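Local coordinates for smoothened (Xenopus laevis, PDB 5KZZ), which probably acts as a G protein-coupled receptor that carries Hedgehog signals across the membrane in response to cholesterol, and is represented here by its extracellular cysteine-rich domain, at residues A[22-27]-A[75-80]; A[40-43]-A[47-50]; A[56-59]-A[64-67]. All coordinates share one frame; numbering follows the deposited sequence. Where two conformers were deposited one is given.

Contact 1 of 3, residues A[22-27]-A[75-80]; sequences NICLGS and VYMPKC
Met77 and Cys24 are brought together by torsions that send the two sulfur-bearing side chains toward each other. In Met77, CG stands beside the backbone N (chi1 -64°), the chain runs straight through the next bond, and a bend at chi3 (77°) turns the methyl group out to one side. Cys24 answers with SG anti to its own backbone N (chi1 -179°), which sets SG, like CB, against the thioether sulfur. Met77 SD lies 3.6 Å from Cys24 CB and likewise 3.6 Å from Cys24 SG, so it nestles against the side of the cysteine and not simply against its end. The bend carries Met77 CE onward along the strand until it rests 3.4 Å from Ile23 O, a backbone contact. CB of Ile23 points away from the 75-80 segment, so the residue meets Met77 through its carbonyl. An unbranched, flexible thioether suits this place, since it can curl to follow the surface of a strand and is content without a polar partner. A type I' turn from Cys24 to Ser27 links strand 23-24 to strand 27-28, closed by paired backbone bonds: Cys24 N to Ser27 O at 2.8 Å and Ser27 N to Cys24 O at 2.9 Å. Gly26 fits that turn because a CB there would press on the carbonyl O of Leu25. Met77 is the first residue to leave the helix 62-76, and the disulfide Cys24-Cys73, one helical turn earlier, pins the hairpin to that helix, while Met77 also packs on Leu52 of helix 45-55.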
loop_
_atom_site.group_PDB
_atom_site.type_symbol
_atom_site.label_atom_id
_atom_site.label_comp_id
_atom_site.label_asym_id
_atom_site.label_seq_id
_atom_site.Cartn_x
_atom_site.Cartn_y
_atom_site.Cartn_z
ATOM N N ASN A 22 13.273 -4.863 4.681
ATOM C CA ASN A 22 12.313 -5.170 5.734
ATOM C C ASN A 22 11.763 -3.894 6.379
ATOM O O ASN A 22 11.091 -3.966 7.404
ATOM C CB ASN A 22 12.961 -6.050 6.810
ATOM C CG ASN A 22 13.522 -7.342 6.253
ATOM O OD1 ASN A 22 14.736 -7.585 6.292
ATOM N ND2 ASN A 22 12.633 -8.192 5.739
ATOM N N ILE A 23 12.087 -2.747 5.777
ATOM C CA ILE A 23 11.582 -1.416 6.171
ATOM C C ILE A 23 10.702 -0.818 5.065
ATOM O O ILE A 23 11.081 -0.876 3.889
ATOM C CB ILE A 23 12.742 -0.390 6.447
ATOM C CG1 ILE A 23 13.708 -0.900 7.514
ATOM C CG2 ILE A 23 12.179 0.995 6.766
ATOM C CD1 ILE A 23 13.073 -1.203 8.798
ATOM N N CYS A 24 9.539 -0.272 5.430
ATOM C CA CYS A 24 8.715 0.509 4.499
ATOM C C CYS A 24 8.401 1.870 5.091
ATOM O O CYS A 24 7.675 1.963 6.075
ATOM C CB CYS A 24 7.422 -0.230 4.173
ATOM S SG CYS A 24 6.369 0.671 3.001
ATOM N N LEU A 25 8.965 2.922 4.500
ATOM C CA LEU A 25 8.684 4.299 4.942
ATOM C C LEU A 25 8.858 4.430 6.460
ATOM O O LEU A 25 8.025 5.021 7.156
ATOM C CB LEU A 25 7.272 4.746 4.519
ATOM C CG LEU A 25 7.002 4.722 3.017
ATOM C CD1 LEU A 25 5.530 5.074 2.730
ATOM C CD2 LEU A 25 7.925 5.719 2.364
ATOM N N GLY A 26 9.939 3.848 6.980
ATOM C CA GLY A 26 10.269 3.976 8.389
ATOM C C GLY A 26 9.588 2.993 9.320
ATOM O O GLY A 26 9.749 3.082 10.534
ATOM N N SER A 27 8.807 2.065 8.779
ATOM C CA SER A 27 8.196 1.033 9.602
ATOM C C SER A 27 8.873 -0.296 9.344
ATOM O O SER A 27 9.184 -0.608 8.210
ATOM C CB SER A 27 6.703 0.915 9.308
ATOM O OG SER A 27 6.030 2.108 9.659
ATOM N N VAL A 75 0.023 -1.173 -0.394
ATOM C CA VAL A 75 -0.031 -1.218 -1.846
ATOM C C VAL A 75 1.313 -1.624 -2.452
ATOM O O VAL A 75 1.372 -2.477 -3.341
ATOM C CB VAL A 75 -0.459 0.169 -2.392
ATOM C CG1 VAL A 75 -0.235 0.303 -3.906
ATOM C CG2 VAL A 75 -1.914 0.450 -2.025
ATOM N N TYR A 76 2.389 -1.003 -1.969
ATOM C CA TYR A 76 3.695 -1.131 -2.595
ATOM C C TYR A 76 4.518 -2.284 -2.050
ATOM O O TYR A 76 5.268 -2.889 -2.812
ATOM C CB TYR A 76 4.491 0.164 -2.436
ATOM C CG TYR A 76 4.059 1.250 -3.392
ATOM C CD1 TYR A 76 4.573 1.299 -4.695
ATOM C CD2 TYR A 76 3.130 2.213 -3.022
ATOM C CE1 TYR A 76 4.184 2.283 -5.574
ATOM C CE2 TYR A 76 2.734 3.207 -3.920
ATOM C CZ TYR A 76 3.274 3.246 -5.195
ATOM O OH TYR A 76 2.888 4.239 -6.071
ATOM N N MET A 77 4.401 -2.568 -0.752
ATOM C CA MET A 77 5.183 -3.630 -0.120
ATOM C C MET A 77 4.271 -4.559 0.668
ATOM O O MET A 77 4.505 -4.800 1.851
ATOM C CB MET A 77 6.266 -3.048 0.803
ATOM C CG MET A 77 7.308 -2.240 0.020
ATOM S SD MET A 77 8.586 -1.427 1.019
ATOM C CE MET A 77 9.674 -2.798 1.412
ATOM N N PRO A 78 3.225 -5.099 0.006
ATOM C CA PRO A 78 2.229 -5.900 0.724
ATOM C C PRO A 78 2.774 -7.248 1.167
ATOM O O PRO A 78 3.740 -7.776 0.616
ATOM C CB PRO A 78 1.135 -6.093 -0.324
ATOM C CG PRO A 78 1.936 -6.157 -1.602
ATOM C CD PRO A 78 2.904 -5.025 -1.433
ATOM N N LYS A 79 2.113 -7.826 2.157
ATOM C CA LYS A 79 2.423 -9.173 2.591
ATOM C C LYS A 79 1.949 -10.217 1.597
ATOM O O LYS A 79 0.791 -10.194 1.160
ATOM C CB LYS A 79 1.796 -9.430 3.959
ATOM C CG LYS A 79 2.062 -10.834 4.495
ATOM C CD LYS A 79 1.471 -11.018 5.884
ATOM C CE LYS A 79 1.680 -12.445 6.371
ATOM N NZ LYS A 79 1.089 -12.676 7.725
ATOM N N CYS A 80 2.853 -11.136 1.264
ATOM C CA CYS A 80 2.560 -12.259 0.386
ATOM C C CYS A 80 2.839 -13.540 1.156
ATOM O O CYS A 80 3.857 -13.647 1.834
ATOM C CB CYS A 80 3.410 -12.189 -0.881
ATOM S SG CYS A 80 2.882 -13.262 -2.227
#

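Contact 2 of 3, residues A[40-43]-A[47-50]; sequences EDSS and EVHD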
loop_
_atom_site.group_PDB
_atom_site.type_symbol
_atom_site.label_atom_id
_atom_site.label_comp_id
_atom_site.label_asym_id
_atom_site.label_seq_id
_atom_site.Cartn_x
_atom_site.Cartn_y
_atom_site.Cartn_z
ATOM N N GLU A 40 0.499 -0.735 -9.475
ATOM C CA GLU A 40 0.299 -0.718 -10.927
ATOM C C GLU A 40 1.320 0.133 -11.663
ATOM O O GLU A 40 1.485 -0.010 -12.869
ATOM C CB GLU A 40 -1.113 -0.229 -11.254
ATOM C CG GLU A 40 -2.218 -1.165 -10.776
ATOM C CD GLU A 40 -3.610 -0.684 -11.161
ATOM O OE1 GLU A 40 -3.744 -0.029 -12.216
ATOM O OE2 GLU A 40 -4.569 -0.973 -10.411
ATOM N N ASP A 41 2.006 1.001 -10.931
ATOM C CA ASP A 41 3.040 1.860 -11.491
ATOM C C ASP A 41 4.454 1.288 -11.374
ATOM O O ASP A 41 5.414 1.977 -11.708
ATOM C CB ASP A 41 3.006 3.233 -10.805
ATOM C CG ASP A 41 3.316 3.151 -9.310
ATOM O OD1 ASP A 41 3.493 2.034 -8.775
ATOM O OD2 ASP A 41 3.346 4.206 -8.655
ATOM N N SER A 42 4.579 0.042 -10.926
ATOM C CA SER A 42 5.896 -0.505 -10.597
ATOM C C SER A 42 6.100 -1.900 -11.157
ATOM O O SER A 42 5.245 -2.763 -10.981
ATOM C CB SER A 42 6.075 -0.554 -9.078
ATOM O OG SER A 42 6.044 0.743 -8.496
ATOM N N SER A 43 7.242 -2.161 -11.791
ATOM C CA SER A 43 7.424 -3.475 -12.407
ATOM C C SER A 43 8.426 -4.351 -11.665
ATOM O O SER A 43 8.727 -5.450 -12.111
ATOM C CB SER A 43 7.858 -3.336 -13.866
ATOM O OG SER A 43 9.052 -2.594 -13.938
ATOM N N GLU A 47 11.760 -0.707 -8.600
ATOM C CA GLU A 47 10.892 0.417 -8.947
ATOM C C GLU A 47 10.033 0.846 -7.761
ATOM O O GLU A 47 9.836 2.034 -7.533
ATOM C CB GLU A 47 9.986 0.063 -10.131
ATOM C CG GLU A 47 10.666 0.065 -11.465
ATOM C CD GLU A 47 9.745 0.510 -12.580
ATOM O OE1 GLU A 47 8.517 0.284 -12.504
ATOM O OE2 GLU A 47 10.261 1.109 -13.544
ATOM N N VAL A 48 9.508 -0.120 -7.007
ATOM C CA VAL A 48 8.729 0.183 -5.811
ATOM C C VAL A 48 9.534 1.092 -4.884
ATOM O O VAL A 48 9.022 2.089 -4.380
ATOM C CB VAL A 48 8.323 -1.104 -5.060
ATOM C CG1 VAL A 48 7.948 -0.782 -3.617
ATOM C CG2 VAL A 48 7.180 -1.823 -5.811
ATOM N N HIS A 49 10.796 0.743 -4.650
ATOM C CA HIS A 49 11.622 1.493 -3.725
ATOM C C HIS A 49 11.756 2.939 -4.207
ATOM O O HIS A 49 11.699 3.895 -3.424
ATOM C CB HIS A 49 12.977 0.818 -3.597
ATOM C CG HIS A 49 13.800 1.319 -2.455
ATOM N ND1 HIS A 49 13.450 1.124 -1.134
ATOM C CD2 HIS A 49 14.966 2.002 -2.440
ATOM C CE1 HIS A 49 14.375 1.664 -0.352
ATOM N NE2 HIS A 49 15.313 2.199 -1.121
ATOM N N ASP A 50 11.945 3.106 -5.509
ATOM C CA ASP A 50 12.083 4.447 -6.068
ATOM C C ASP A 50 10.769 5.232 -5.971
ATOM O O ASP A 50 10.793 6.440 -5.686
ATOM C CB ASP A 50 12.563 4.366 -7.517
ATOM C CG ASP A 50 13.992 3.844 -7.637
ATOM O OD1 ASP A 50 14.762 3.851 -6.644
ATOM O OD2 ASP A 50 14.354 3.411 -8.743
#
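Glu47 OE1 is approached by two groups of Ser43. The backbone N of Ser43 donates to it at 2.8 Å with an N-H...O angle of 147°, arriving on the anti side of the carboxylate and 35° out of its plane. Ser43 OG lies 3.3 Å from the same oxygen, a weak bond whose proton has another acceptor within reach. Glu47 was modelled in two conformers, so this grip belongs to one of them and may not be permanent. Its CG stands beside the backbone N (chi1 -76°), and a bend at the next bond, chi2, brings the carboxylate to Ser43. Glutamate suits the position: it is long enough to reach an N-H that precedes the helix, and its negative charge would probably be eased by the nearby helix start. This is the entry into helix 45-55 of the Frizzled-type cysteine-rich domain, where Ser44 OG, just ahead of the first turn, is hydrogen-bonded to Glu47 N; backbone and side chain of Glu47 thus both tie the turn to the serines before it. Beside these polar bonds, Ser42 offers carbon: its CB touches Val48 CG2 at 3.7 Å, and the small serine lets the loop pass close to the buried, branched valine. Ser42 OG reaches back to Asp41 OD1 at 2.9 Å, meeting it from well above the carboxylate plane. The other oxygen, Asp41 OD2, is hydrogen-bonded to Tyr76 OH at the end of helix 62-76, so both oxygens of this aspartate have a donor.

Contact 3 of 3, residues A[56-59]-A[64-67]; sequences SGLR and CWDA. With ZN (zinc ion), chain F; ACT (acetate ion), chain I.
Arg59 lies over one face of the Trp65 indole, while Leu58 meets the same ring system obliquely. Arg59 CG sits 3.5 Å from the centroid of the five-membered ring and 19° off its normal, a CH-pi contact; its closest ring atom is Trp65 NE1 at 3.3 Å. With CG beside the backbone N (chi1 -74°), this one methylene of the arginine side chain rests on the pyrrole, and a later bend carries the guanidinium onward, its plane 25° from that of the indole. Arginine suits this rim because a methylene can pack while the charged end stays at the surface. Leu58 comes in at the other end of the indole, CB lying 3.5 Å from Trp65 CE3, and its CD2 branch reaches Cys64 SG at 4.1 Å. In the Frizzled-type cysteine-rich domain this is the short connection between helices 45-55 and 62-76: a 3-10 turn, held by Arg59 N to Ser56 O, folds back on the next helix, whose Cys64 is disulfide-bonded to Cys100. The backbone of Ser56 also approaches the indole, its CA lying 3.6 Å from Trp65 CH2, while Ser56 OG bonds to Leu52 O. At the start of helix 62-76, Cys64 N donates to an acetate oxygen (O) at 2.9 Å; the acetate, probably from the crystallisation liquor, also accepts from Arg63 N. One residue past the tryptophan, Asp66 OD1 binds a zinc ion at 2.0 Å.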
loop_
_atom_site.group_PDB
_atom_site.type_symbol
_atom_site.label_atom_id
_atom_site.label_comp_id
_atom_site.label_asym_id
_atom_site.label_seq_id
_atom_site.Cartn_x
_atom_site.Cartn_y
_atom_site.Cartn_z
ATOM N N SER A 56 7.704 10.032 -0.480
ATOM C CA SER A 56 8.182 10.556 0.796
ATOM C C SER A 56 8.196 12.073 0.841
ATOM O O SER A 56 8.348 12.653 1.901
ATOM C CB SER A 56 9.580 10.024 1.105
ATOM O OG SER A 56 9.532 8.651 1.429
ATOM N N GLY A 57 8.026 12.715 -0.311
ATOM C CA GLY A 57 7.904 14.167 -0.341
ATOM C C GLY A 57 6.714 14.630 0.482
ATOM O O GLY A 57 6.647 15.768 0.943
ATOM N N LEU A 58 5.769 13.727 0.682
ATOM C CA LEU A 58 4.541 14.022 1.394
ATOM C C LEU A 58 4.765 14.168 2.893
ATOM O O LEU A 58 3.853 14.567 3.618
ATOM C CB LEU A 58 3.523 12.916 1.111
ATOM C CG LEU A 58 2.035 13.221 1.115
ATOM C CD1 LEU A 58 1.782 14.520 0.385
ATOM C CD2 LEU A 58 1.297 12.076 0.447
ATOM N N ARG A 59 5.977 13.860 3.351
ATOM C CA ARG A 59 6.332 14.019 4.759
ATOM C C ARG A 59 6.108 15.448 5.245
ATOM O O ARG A 59 5.937 15.677 6.438
ATOM C CB ARG A 59 7.793 13.628 4.991
ATOM C CG ARG A 59 8.052 12.145 4.939
ATOM C CD ARG A 59 9.538 11.864 4.999
ATOM N NE ARG A 59 10.172 12.612 6.077
ATOM C CZ ARG A 59 11.357 12.312 6.603
ATOM N NH1 ARG A 59 12.045 11.270 6.151
ATOM N NH2 ARG A 59 11.854 13.053 7.583
ATOM N N CYS A 64 -1.369 14.052 6.992
ATOM C CA CYS A 64 -1.634 13.148 5.892
ATOM C C CYS A 64 -0.568 12.043 5.832
ATOM O O CYS A 64 -0.895 10.868 5.643
ATOM C CB CYS A 64 -1.685 13.913 4.574
ATOM S SG CYS A 64 -1.721 12.826 3.103
ATOM N N TRP A 65 0.698 12.405 6.029
ATOM C CA TRP A 65 1.770 11.417 5.948
ATOM C C TRP A 65 1.581 10.266 6.939
ATOM O O TRP A 65 1.711 9.098 6.577
ATOM C CB TRP A 65 3.129 12.092 6.157
ATOM C CG TRP A 65 4.284 11.154 5.958
ATOM C CD1 TRP A 65 5.198 10.780 6.892
ATOM C CD2 TRP A 65 4.610 10.421 4.757
ATOM N NE1 TRP A 65 6.083 9.876 6.345
ATOM C CE2 TRP A 65 5.744 9.645 5.039
ATOM C CE3 TRP A 65 4.052 10.349 3.470
ATOM C CZ2 TRP A 65 6.349 8.828 4.084
ATOM C CZ3 TRP A 65 4.655 9.532 2.524
ATOM C CH2 TRP A 65 5.782 8.778 2.843
ATOM N N ASP A 66 1.242 10.585 8.184
ATOM C CA ASP A 66 1.064 9.538 9.174
ATOM C C ASP A 66 -0.064 8.587 8.782
ATOM O O ASP A 66 0.046 7.363 8.969
ATOM C CB ASP A 66 0.779 10.131 10.559
ATOM C CG ASP A 66 0.871 9.088 11.643
ATOM O OD1 ASP A 66 2.004 8.673 11.936
ATOM O OD2 ASP A 66 -0.163 8.624 12.162
ATOM N N ALA A 67 -1.151 9.142 8.249
ATOM C CA ALA A 67 -2.275 8.320 7.818
ATOM C C ALA A 67 -1.951 7.471 6.592
ATOM O O ALA A 67 -2.358 6.315 6.489
ATOM C CB ALA A 67 -3.462 9.199 7.521
HETATM ZN ZN ZN F . 2.070 7.339 13.394
HETATM C C ACT I . -1.083 17.954 7.055
HETATM O O ACT I . -1.555 16.929 6.512
HETATM O OXT ACT I . -0.306 17.843 8.029
HETATM C CH3 ACT I . -1.448 19.320 6.535
#

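How the contacts relate
Contact 1 is buried and contacts 2 and 3 lie at the surface, yet only contact 2 is held by hydrogen bonds across its segments. Contact 1 meets through sulfur and carbon, contact 2 through a carboxylate and serines, and contact 3 through an indole with Arg59 CG over one face and Leu58 CB and Ser56 CA meeting it obliquely. Contacts 1 and 3 share helix 62-76, using its end and its beginning; Leu25 bridges them, its CD1 lying 3.7 Å from Trp65 CH2. Contact 2 opens helix 45-55 and joins contact 1 on its apolar side, where Val48 CG1 packs 4.0 Å from Met77 CG. Contacts 2 and 3 do not touch, their nearest atoms being about 7 Å apart.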